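Local coordinates for protein CalS13 (PDB 4ZAS) that probably transfers an amino group to a dTDP-linked 4-keto-6-deoxysugar, using pyridoxal 5'-phosphate as cofactor, at residues T112-E117 and P370-V375; T119-L124 and L128-V133. All coordinates share one frame; numbering follows the deposited sequence.

Contact 1 (T112-E117 and P370-V375); sequences TPLTFE and PGLDRV. With T46 (dTDP-4-keto-6-deoxyglucose), chain H.
The loop that brings F116 into the sugar-nucleotide pocket is packed, at its far end from the sugar, against L372 of helix 370-375, whose forked side chain divides between P113 and L114. One branch takes the proline: L372 CD2 comes to 3.6 Å from P113 CG, the two side chains passing alongside each other and pointing opposite ways. The other takes the leucine, L372 CD1 lying 4.1 Å from L114 CB and reaching L114 CD2 as well. With CG anti to the backbone N (chi1 180°), the branch point of L372 is held out from the helix, where its two methyls reach P113 and L114. Everything that meets here is aliphatic, as suits a small buried patch of 135 Å².

The loop is shaped by its own backbone. T112 OG1 accepts from L114 N at 3.1 Å, an ST turn for which a hydroxyl side chain is well fitted, and L114 is the centre of an inverse gamma turn. The chain then runs on to F116, which meets the ligand: the keto oxygen O4 of T46 sits 2.9 Å above the ring plane, over its centre. An aromatic residue offers the sugar a broad, flat wall here, and W248 of the second subunit meets the same ring at about 50°.

On the helix side, D134 accepts from the amides of G371 and L372, tying helix 370-375 to the loop just after strand 129-132. The loop itself leaves strand 108-111, with T112 and T115 resting on V161 of strand 155-161, and leads into helix 121-125.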
ATOM      1  N   THR A 112      -5.516 -12.802  17.548  1.00 39.87           N
ATOM      2  CA  THR A 112      -5.280 -14.231  17.418  1.00 41.28           C
ATOM      3  C   THR A 112      -4.064 -14.502  16.557  1.00 44.29           C
ATOM      4  O   THR A 112      -3.819 -13.797  15.587  1.00 44.91           O
ATOM      5  CB  THR A 112      -6.487 -14.955  16.837  1.00 39.24           C
ATOM      6  OG1 THR A 112      -6.077 -16.275  16.451  1.00 43.33           O
ATOM      7  CG2 THR A 112      -6.982 -14.222  15.618  1.00 34.67           C
ATOM      8  N   PRO A 113      -3.266 -15.505  16.943  1.00 42.43           N
ATOM      9  CA  PRO A 113      -2.080 -15.876  16.167  1.00 43.77           C
ATOM     10  C   PRO A 113      -2.386 -16.846  15.026  1.00 50.90           C
ATOM     11  O   PRO A 113      -1.546 -17.017  14.127  1.00 56.03           O
ATOM     12  CB  PRO A 113      -1.163 -16.521  17.216  1.00 38.14           C
ATOM     13  CG  PRO A 113      -2.044 -16.969  18.261  1.00 40.63           C
ATOM     14  CD  PRO A 113      -3.277 -16.125  18.269  1.00 33.71           C
ATOM     15  N   LEU A 114      -3.577 -17.444  15.043  1.00 47.47           N
ATOM     16  CA  LEU A 114      -3.990 -18.341  13.966  1.00 46.16           C
ATOM     17  C   LEU A 114      -4.667 -17.530  12.871  1.00 39.93           C
ATOM     18  O   LEU A 114      -5.895 -17.351  12.850  1.00 39.83           O
ATOM     19  CB  LEU A 114      -4.916 -19.446  14.496  1.00 52.08           C
ATOM     20  CG  LEU A 114      -5.379 -20.498  13.484  1.00 48.46           C
ATOM     21  CD1 LEU A 114      -4.196 -20.971  12.716  1.00 54.11           C
ATOM     22  CD2 LEU A 114      -6.015 -21.680  14.209  1.00 47.55           C
ATOM     23  N   THR A 115      -3.846 -17.064  11.944  1.00 30.24           N
ATOM     24  CA  THR A 115      -4.310 -16.163  10.905  1.00 38.16           C
ATOM     25  C   THR A 115      -3.149 -15.845   9.991  1.00 37.92           C
ATOM     26  O   THR A 115      -2.017 -16.267  10.252  1.00 38.30           O
ATOM     27  CB  THR A 115      -4.891 -14.842  11.512  1.00 46.02           C
ATOM     28  OG1 THR A 115      -5.434 -14.003  10.481  1.00 45.23           O
ATOM     29  CG2 THR A 115      -3.815 -14.091  12.280  1.00 48.51           C
ATOM     30  N   PHE A 116      -3.436 -15.122   8.912  1.00 36.59           N
ATOM     31  CA  PHE A 116      -2.390 -14.593   8.036  1.00 40.82           C
ATOM     32  C   PHE A 116      -1.633 -13.492   8.766  1.00 38.01           C
ATOM     33  O   PHE A 116      -2.247 -12.715   9.514  1.00 37.59           O
ATOM     34  CB  PHE A 116      -3.001 -14.051   6.740  1.00 41.01           C
ATOM     35  CG  PHE A 116      -1.993 -13.529   5.762  1.00 48.64           C
ATOM     36  CD1 PHE A 116      -1.021 -14.361   5.237  1.00 49.74           C
ATOM     37  CD2 PHE A 116      -2.037 -12.200   5.339  1.00 47.46           C
ATOM     38  CE1 PHE A 116      -0.107 -13.881   4.310  1.00 49.73           C
ATOM     39  CE2 PHE A 116      -1.125 -11.716   4.426  1.00 41.03           C
ATOM     40  CZ  PHE A 116      -0.170 -12.561   3.901  1.00 43.47           C
ATOM     41  N   GLU A 117      -0.324 -13.413   8.551  1.00 35.85           N
ATOM     42  CA  GLU A 117       0.494 -12.384   9.204  1.00 41.18           C
ATOM     43  C   GLU A 117       0.016 -10.948   8.911  1.00 45.71           C
ATOM     44  O   GLU A 117       0.204 -10.052   9.730  1.00 48.54           O
ATOM     45  CB  GLU A 117       1.967 -12.510   8.794  1.00 40.67           C
ATOM     46  CG  GLU A 117       2.710 -13.701   9.411  1.00 48.81           C
ATOM     47  CD  GLU A 117       2.574 -15.025   8.642  1.00 49.99           C
ATOM     48  OE1 GLU A 117       1.784 -15.128   7.676  1.00 54.87           O
ATOM     49  OE2 GLU A 117       3.314 -15.959   8.998  1.00 41.37           O
ATOM     50  N   PRO A 370      -2.618 -23.075  25.155  1.00 58.07           N
ATOM     51  CA  PRO A 370      -2.847 -24.526  25.102  1.00 56.00           C
ATOM     52  C   PRO A 370      -3.872 -24.932  24.036  1.00 51.94           C
ATOM     53  O   PRO A 370      -3.734 -25.979  23.393  1.00 46.12           O
ATOM     54  CB  PRO A 370      -3.341 -24.853  26.514  1.00 54.01           C
ATOM     55  CG  PRO A 370      -3.894 -23.575  27.035  1.00 53.93           C
ATOM     56  CD  PRO A 370      -3.067 -22.486  26.428  1.00 55.78           C
ATOM     57  N   GLY A 371      -4.888 -24.103  23.850  1.00 42.02           N
ATOM     58  CA  GLY A 371      -5.877 -24.381  22.833  1.00 55.42           C
ATOM     59  C   GLY A 371      -5.243 -24.399  21.454  1.00 57.35           C
ATOM     60  O   GLY A 371      -5.502 -25.310  20.665  1.00 57.57           O
ATOM     61  N   LEU A 372      -4.400 -23.406  21.166  1.00 53.85           N
ATOM     62  CA  LEU A 372      -3.726 -23.339  19.872  1.00 49.15           C
ATOM     63  C   LEU A 372      -2.778 -24.503  19.744  1.00 49.14           C
ATOM     64  O   LEU A 372      -2.706 -25.132  18.694  1.00 54.60           O
ATOM     65  CB  LEU A 372      -2.989 -22.003  19.677  1.00 45.67           C
ATOM     66  CG  LEU A 372      -2.243 -21.854  18.341  1.00 46.03           C
ATOM     67  CD1 LEU A 372      -3.149 -21.996  17.122  1.00 38.37           C
ATOM     68  CD2 LEU A 372      -1.557 -20.499  18.293  1.00 45.53           C
ATOM     69  N   ASP A 373      -2.074 -24.811  20.828  1.00 52.13           N
ATOM     70  CA  ASP A 373      -1.173 -25.966  20.868  1.00 51.72           C
ATOM     71  C   ASP A 373      -1.921 -27.245  20.469  1.00 53.73           C
ATOM     72  O   ASP A 373      -1.374 -28.110  19.795  1.00 55.52           O
ATOM     73  CB  ASP A 373      -0.563 -26.103  22.270  1.00 56.00           C
ATOM     74  CG  ASP A 373       0.456 -25.002  22.584  1.00 62.10           C
ATOM     75  OD1 ASP A 373       0.960 -24.344  21.645  1.00 59.16           O
ATOM     76  OD2 ASP A 373       0.729 -24.763  23.778  1.00 66.65           O
ATOM     77  N   ARG A 374      -3.182 -27.343  20.881  1.00 59.35           N
ATOM     78  CA  ARG A 374      -3.978 -28.541  20.663  1.00 59.65           C
ATOM     79  C   ARG A 374      -4.395 -28.732  19.187  1.00 57.00           C
ATOM     80  O   ARG A 374      -4.713 -29.862  18.788  1.00 52.91           O
ATOM     81  CB  ARG A 374      -5.213 -28.506  21.578  1.00 61.14           C
ATOM     82  CG  ARG A 374      -5.775 -29.873  21.884  1.00 69.98           C
ATOM     83  CD  ARG A 374      -4.619 -30.683  22.453  1.00 86.76           C
ATOM     84  NE  ARG A 374      -4.949 -32.044  22.865  1.00100.80           N
ATOM     85  CZ  ARG A 374      -4.042 -33.016  22.942  1.00105.05           C
ATOM     86  NH1 ARG A 374      -2.785 -32.754  22.602  1.00107.75           N
ATOM     87  NH2 ARG A 374      -4.380 -34.245  23.334  1.00100.08           N
ATOM     88  N   VAL A 375      -4.381 -27.663  18.378  1.00 48.59           N
ATOM     89  CA  VAL A 375      -4.761 -27.794  16.957  1.00 53.15           C
ATOM     90  C   VAL A 375      -3.677 -27.446  15.910  1.00 52.69           C
ATOM     91  O   VAL A 375      -3.806 -27.834  14.746  1.00 48.91           O
ATOM     92  CB  VAL A 375      -6.013 -26.953  16.633  1.00 48.81           C
ATOM     93  CG1 VAL A 375      -7.179 -27.435  17.431  1.00 56.13           C
ATOM     94  CG2 VAL A 375      -5.755 -25.491  16.870  1.00 37.45           C
TER
HETATM   95  C4  T46 H 402      -2.834 -14.652   2.186  0.83 87.69           C
HETATM   96  C5  T46 H 402      -2.824 -16.209   2.259  0.83 82.93           C
HETATM   97  C6  T46 H 402      -3.855 -16.625   3.265  0.83 76.40           C
HETATM   98  C21 T46 H 402      -3.028 -18.147  -8.309  0.83 60.74           C
HETATM   99  O21 T46 H 402      -3.392 -19.026  -9.032  0.83 65.29           O
HETATM  100  N31 T46 H 402      -2.938 -16.687  -8.729  0.83 56.94           N
HETATM  101  C41 T46 H 402      -2.490 -15.635  -7.823  0.83 53.78           C
HETATM  102  O41 T46 H 402      -2.445 -14.518  -8.207  0.83 51.43           O
HETATM  103  C51 T46 H 402      -2.105 -15.949  -6.450  0.83 57.30           C
HETATM  104  C5A T46 H 402      -1.637 -14.797  -5.510  0.83 50.61           C
HETATM  105  C61 T46 H 402      -2.171 -17.348  -5.979  0.83 57.89           C
HETATM  106  N11 T46 H 402      -2.621 -18.421  -6.873  0.83 59.48           N
HETATM  107  C1, T46 H 402      -2.698 -19.846  -6.457  0.83 63.55           C
HETATM  108  C2, T46 H 402      -1.442 -20.330  -6.323  0.83 64.61           C
HETATM  109  C3, T46 H 402      -1.381 -21.184  -4.922  0.83 63.80           C
HETATM  110  O3, T46 H 402      -1.546 -22.595  -5.269  0.83 70.70           O
HETATM  111  O4, T46 H 402      -3.421 -20.049  -5.149  0.83 64.67           O
HETATM  112  C4, T46 H 402      -2.351 -20.799  -4.180  0.83 62.54           C
HETATM  113  C5, T46 H 402      -1.866 -19.830  -3.080  0.83 60.73           C
HETATM  114  O5, T46 H 402      -1.008 -18.852  -3.681  0.83 65.42           O
HETATM  115  P   T46 H 402       0.130 -18.124  -2.714  0.83 63.21           P
HETATM  116  O1P T46 H 402       1.502 -18.713  -3.012  0.83 56.62           O
HETATM  117  O2P T46 H 402       0.112 -16.636  -2.976  0.83 62.19           O
HETATM  118  OPP T46 H 402      -0.336 -18.413  -1.128  0.83 78.83           O
HETATM  119  P2  T46 H 402       0.136 -17.541   0.234  0.83 88.17           P
HETATM  120  O4P T46 H 402       0.160 -18.437   1.468  0.83 86.51           O
HETATM  121  O3P T46 H 402       1.508 -16.950  -0.023  0.83 95.62           O
HETATM  122  O1  T46 H 402      -0.884 -16.276   0.516  0.83 77.59           O
HETATM  123  C1  T46 H 402      -2.139 -16.280  -0.042  0.83 80.72           C
HETATM  124  C2  T46 H 402      -2.423 -14.832  -0.305  0.83 83.49           C
HETATM  125  O2  T46 H 402      -1.481 -14.362  -1.326  0.83 82.05           O
HETATM  126  C3  T46 H 402      -2.175 -14.085   0.943  0.83 84.74           C
HETATM  127  O3  T46 H 402      -2.567 -12.691   0.776  0.83 81.84           O
HETATM  128  O4  T46 H 402      -3.279 -13.995   3.053  0.83 91.02           O
HETATM  129  O5  T46 H 402      -3.065 -16.835   0.960  0.83 81.76           O

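Contact 2 (T119-L124 and L128-V133); sequences TNWPIL and LRIRWV
I130 and I123 meet at about a right angle. I123 CG2 lies 3.6 Å from I130 CG1, and I123 CD1 touches the same methylene. The branched isoleucine suits both places, since each sends its arms to different neighbours. I130 CG1 is anti to the carbonyl carbon (chi1 -74°), which extends CD1 to the carbonyl oxygen of N120 and to L124 CD2, 3.9 Å away, while CG2 rests 3.5 Å above the centre of the W132 ring. I123 also packs on V109 and T111 of strand 108-111 and on L90 of helix 82-94, so it fills the space between helix and sheet.

L128 closes the tight connection: its N-H reaches back to I123 O at 3.2 Å, with an N-H...O angle of 155°, giving that helix carbonyl a partner five residues on. Its CB lies 4.0 Å from I123 CG2. Helix 121-125 is the crossover of the beta-alpha-beta unit running from strand 108-111 to its parallel neighbour 129-132, and the aliphatic side chains fasten it to the sheet.

The polar end of the contact is N120. Its ND2 lies in the plane of the W132 indole, at the edge, 3.4 Å from CZ3, with amide and ring planes 77° apart. The amide is fixed by N356 OD1 and T112 O, which accept from ND2, and by T111 OG1 at OD1. A leucine in its place would probably leave T112 O, N356 OD1 and T111 OG1 without this partner and the W132 edge against an untethered group. The W121 indole meets I130 CD1 with its edge, near the ring plane, and its NE1 is hydrogen-bonded to L249 O of the second subunit.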
ATOM      1  N   THR A 119      -2.722  -9.844   9.235  1.00 43.30           N
ATOM      2  CA  THR A 119      -3.619  -9.486  10.314  1.00 38.75           C
ATOM      3  C   THR A 119      -2.871  -8.769  11.422  1.00 39.60           C
ATOM      4  O   THR A 119      -3.356  -7.794  11.967  1.00 46.55           O
ATOM      5  CB  THR A 119      -4.311 -10.732  10.887  1.00 43.58           C
ATOM      6  OG1 THR A 119      -5.094 -11.351   9.857  1.00 47.19           O
ATOM      7  CG2 THR A 119      -5.219 -10.364  12.066  1.00 42.63           C
ATOM      8  N   ASN A 120      -1.665  -9.216  11.728  1.00 36.86           N
ATOM      9  CA  ASN A 120      -1.035  -8.804  12.971  1.00 39.34           C
ATOM     10  C   ASN A 120       0.116  -7.788  12.831  1.00 44.17           C
ATOM     11  O   ASN A 120       0.323  -6.955  13.717  1.00 45.38           O
ATOM     12  CB  ASN A 120      -0.526 -10.044  13.705  1.00 38.83           C
ATOM     13  CG  ASN A 120      -1.655 -10.928  14.196  1.00 44.89           C
ATOM     14  OD1 ASN A 120      -2.655 -10.440  14.714  1.00 45.98           O
ATOM     15  ND2 ASN A 120      -1.501 -12.238  14.031  1.00 43.87           N
ATOM     16  N   TRP A 121       0.855  -7.830  11.730  1.00 41.17           N
ATOM     17  CA  TRP A 121       1.957  -6.886  11.591  1.00 35.79           C
ATOM     18  C   TRP A 121       1.517  -5.423  11.576  1.00 31.41           C
ATOM     19  O   TRP A 121       2.268  -4.577  12.049  1.00 37.49           O
ATOM     20  CB  TRP A 121       2.782  -7.189  10.342  1.00 35.04           C
ATOM     21  CG  TRP A 121       3.539  -8.531  10.315  1.00 44.51           C
ATOM     22  CD1 TRP A 121       4.173  -9.060   9.230  1.00 48.52           C
ATOM     23  CD2 TRP A 121       3.731  -9.487  11.386  1.00 48.93           C
ATOM     24  NE1 TRP A 121       4.742 -10.264   9.545  1.00 51.77           N
ATOM     25  CE2 TRP A 121       4.490 -10.552  10.857  1.00 50.87           C
ATOM     26  CE3 TRP A 121       3.335  -9.551  12.730  1.00 48.03           C
ATOM     27  CZ2 TRP A 121       4.868 -11.661  11.622  1.00 49.50           C
ATOM     28  CZ3 TRP A 121       3.714 -10.658  13.490  1.00 42.31           C
ATOM     29  CH2 TRP A 121       4.466 -11.694  12.931  1.00 43.33           C
ATOM     30  N   PRO A 122       0.314  -5.114  11.052  1.00 26.70           N
ATOM     31  CA  PRO A 122      -0.196  -3.746  11.220  1.00 31.88           C
ATOM     32  C   PRO A 122      -0.305  -3.307  12.673  1.00 39.77           C
ATOM     33  O   PRO A 122      -0.268  -2.100  12.933  1.00 41.95           O
ATOM     34  CB  PRO A 122      -1.578  -3.802  10.582  1.00 33.23           C
ATOM     35  CG  PRO A 122      -1.424  -4.788   9.505  1.00 34.07           C
ATOM     36  CD  PRO A 122      -0.476  -5.846  10.045  1.00 36.46           C
ATOM     37  N   ILE A 123      -0.429  -4.252  13.604  1.00 34.66           N
ATOM     38  CA  ILE A 123      -0.396  -3.862  14.998  1.00 39.19           C
ATOM     39  C   ILE A 123       0.964  -3.240  15.269  1.00 44.20           C
ATOM     40  O   ILE A 123       1.051  -2.169  15.869  1.00 51.22           O
ATOM     41  CB  ILE A 123      -0.650  -5.040  15.948  1.00 37.74           C
ATOM     42  CG1 ILE A 123      -2.053  -5.630  15.739  1.00 35.14           C
ATOM     43  CG2 ILE A 123      -0.456  -4.596  17.388  1.00 32.62           C
ATOM     44  CD1 ILE A 123      -2.234  -6.977  16.444  1.00 31.38           C
ATOM     45  N   LEU A 124       2.025  -3.883  14.788  1.00 44.17           N
ATOM     46  CA  LEU A 124       3.381  -3.385  15.054  1.00 43.53           C
ATOM     47  C   LEU A 124       3.702  -2.105  14.269  1.00 42.99           C
ATOM     48  O   LEU A 124       4.363  -1.208  14.798  1.00 43.70           O
ATOM     49  CB  LEU A 124       4.435  -4.471  14.772  1.00 40.36           C
ATOM     50  CG  LEU A 124       4.244  -5.832  15.488  1.00 50.90           C
ATOM     51  CD1 LEU A 124       5.285  -6.862  15.037  1.00 49.17           C
ATOM     52  CD2 LEU A 124       4.212  -5.731  17.013  1.00 49.02           C
ATOM     53  N   LEU A 128       2.023  -0.380  18.359  1.00 53.01           N
ATOM     54  CA  LEU A 128       1.354  -0.990  19.497  1.00 42.63           C
ATOM     55  C   LEU A 128       1.949  -2.368  19.797  1.00 39.47           C
ATOM     56  O   LEU A 128       2.549  -2.989  18.925  1.00 47.75           O
ATOM     57  CB  LEU A 128      -0.150  -1.104  19.231  1.00 38.57           C
ATOM     58  CG  LEU A 128      -0.898   0.221  19.050  1.00 38.59           C
ATOM     59  CD1 LEU A 128      -2.266  -0.014  18.447  1.00 35.40           C
ATOM     60  CD2 LEU A 128      -1.013   0.986  20.369  1.00 35.54           C
ATOM     61  N   ARG A 129       1.799  -2.820  21.040  1.00 39.97           N
ATOM     62  CA  ARG A 129       2.220  -4.156  21.476  1.00 44.99           C
ATOM     63  C   ARG A 129       1.176  -5.218  21.111  1.00 44.66           C
ATOM     64  O   ARG A 129      -0.032  -4.972  21.208  1.00 44.03           O
ATOM     65  CB  ARG A 129       2.421  -4.193  22.990  1.00 54.50           C
ATOM     66  CG  ARG A 129       3.629  -3.455  23.504  1.00 74.04           C
ATOM     67  CD  ARG A 129       3.590  -3.380  25.037  1.00 92.56           C
ATOM     68  NE  ARG A 129       4.760  -2.696  25.589  1.00106.38           N
ATOM     69  CZ  ARG A 129       4.905  -1.371  25.618  1.00116.96           C
ATOM     70  NH1 ARG A 129       3.952  -0.579  25.133  1.00119.21           N
ATOM     71  NH2 ARG A 129       6.003  -0.832  26.137  1.00122.55           N
ATOM     72  N   ILE A 130       1.644  -6.391  20.698  1.00 43.45           N
ATOM     73  CA  ILE A 130       0.789  -7.562  20.514  1.00 40.28           C
ATOM     74  C   ILE A 130       0.650  -8.382  21.814  1.00 42.98           C
ATOM     75  O   ILE A 130       1.660  -8.685  22.452  1.00 43.94           O
ATOM     76  CB  ILE A 130       1.339  -8.459  19.396  1.00 42.55           C
ATOM     77  CG1 ILE A 130       1.094  -7.826  18.029  1.00 40.86           C
ATOM     78  CG2 ILE A 130       0.722  -9.848  19.466  1.00 42.92           C
ATOM     79  CD1 ILE A 130       1.618  -8.656  16.875  1.00 42.60           C
ATOM     80  N   ARG A 131      -0.584  -8.688  22.230  1.00 33.31           N
ATOM     81  CA  ARG A 131      -0.816  -9.745  23.222  1.00 37.88           C
ATOM     82  C   ARG A 131      -1.712 -10.833  22.614  1.00 36.97           C
ATOM     83  O   ARG A 131      -2.762 -10.550  22.028  1.00 35.83           O
ATOM     84  CB  ARG A 131      -1.405  -9.217  24.530  1.00 49.54           C
ATOM     85  CG  ARG A 131      -0.381  -8.565  25.442  1.00 65.07           C
ATOM     86  CD  ARG A 131      -0.960  -8.210  26.808  1.00 77.63           C
ATOM     87  NE  ARG A 131      -1.516  -9.347  27.539  1.00 85.56           N
ATOM     88  CZ  ARG A 131      -2.406  -9.229  28.523  1.00 88.52           C
ATOM     89  NH1 ARG A 131      -2.856  -8.029  28.878  1.00 85.57           N
ATOM     90  NH2 ARG A 131      -2.862 -10.312  29.140  1.00 90.46           N
ATOM     91  N   TRP A 132      -1.240 -12.073  22.677  1.00 39.32           N
ATOM     92  CA  TRP A 132      -1.944 -13.166  22.023  1.00 33.91           C
ATOM     93  C   TRP A 132      -3.102 -13.674  22.849  1.00 44.71           C
ATOM     94  O   TRP A 132      -2.990 -13.906  24.057  1.00 54.18           O
ATOM     95  CB  TRP A 132      -0.996 -14.313  21.724  1.00 41.14           C
ATOM     96  CG  TRP A 132       0.156 -13.960  20.783  1.00 48.59           C
ATOM     97  CD1 TRP A 132       1.496 -14.047  21.057  1.00 44.31           C
ATOM     98  CD2 TRP A 132       0.057 -13.489  19.425  1.00 39.80           C
ATOM     99  NE1 TRP A 132       2.227 -13.656  19.969  1.00 44.79           N
ATOM    100  CE2 TRP A 132       1.376 -13.323  18.947  1.00 41.70           C
ATOM    101  CE3 TRP A 132      -1.013 -13.218  18.566  1.00 31.70           C
ATOM    102  CZ2 TRP A 132       1.655 -12.884  17.650  1.00 40.52           C
ATOM    103  CZ3 TRP A 132      -0.737 -12.784  17.266  1.00 45.12           C
ATOM    104  CH2 TRP A 132       0.589 -12.610  16.830  1.00 43.01           C
ATOM    105  N   VAL A 133      -4.218 -13.873  22.182  1.00 39.93           N
ATOM    106  CA  VAL A 133      -5.315 -14.550  22.809  1.00 44.41           C
ATOM    107  C   VAL A 133      -5.365 -15.963  22.235  1.00 50.78           C
ATOM    108  O   VAL A 133      -5.095 -16.170  21.045  1.00 43.87           O
ATOM    109  CB  VAL A 133      -6.607 -13.784  22.606  1.00 35.33           C
ATOM    110  CG1 VAL A 133      -7.721 -14.425  23.387  1.00 36.34           C
ATOM    111  CG2 VAL A 133      -6.406 -12.382  23.072  1.00 35.67           C
TER

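Contacts 1 and 2 lie about 14 Å apart, centre to centre, and meet along one continuous run of chain: strand 108-111, loop 112-117, helix 121-125 and strand 129-132, with helix 370-375 returning much later to cover the loop. They touch directly, P113 CA lying 3.5 Å from W132 CZ3. Strand 129-132 is one of the two outermost strands, within this chain, of the seven-stranded mixed sheet, whose order is that of the fold-type I pyridoxal phosphate enzymes. Contact 2 therefore seats helix 121-125 on this sheet edge, and contact 1 joins the loop before it to the C-terminal part. Both also reach the second subunit, which contributes to the ligand site.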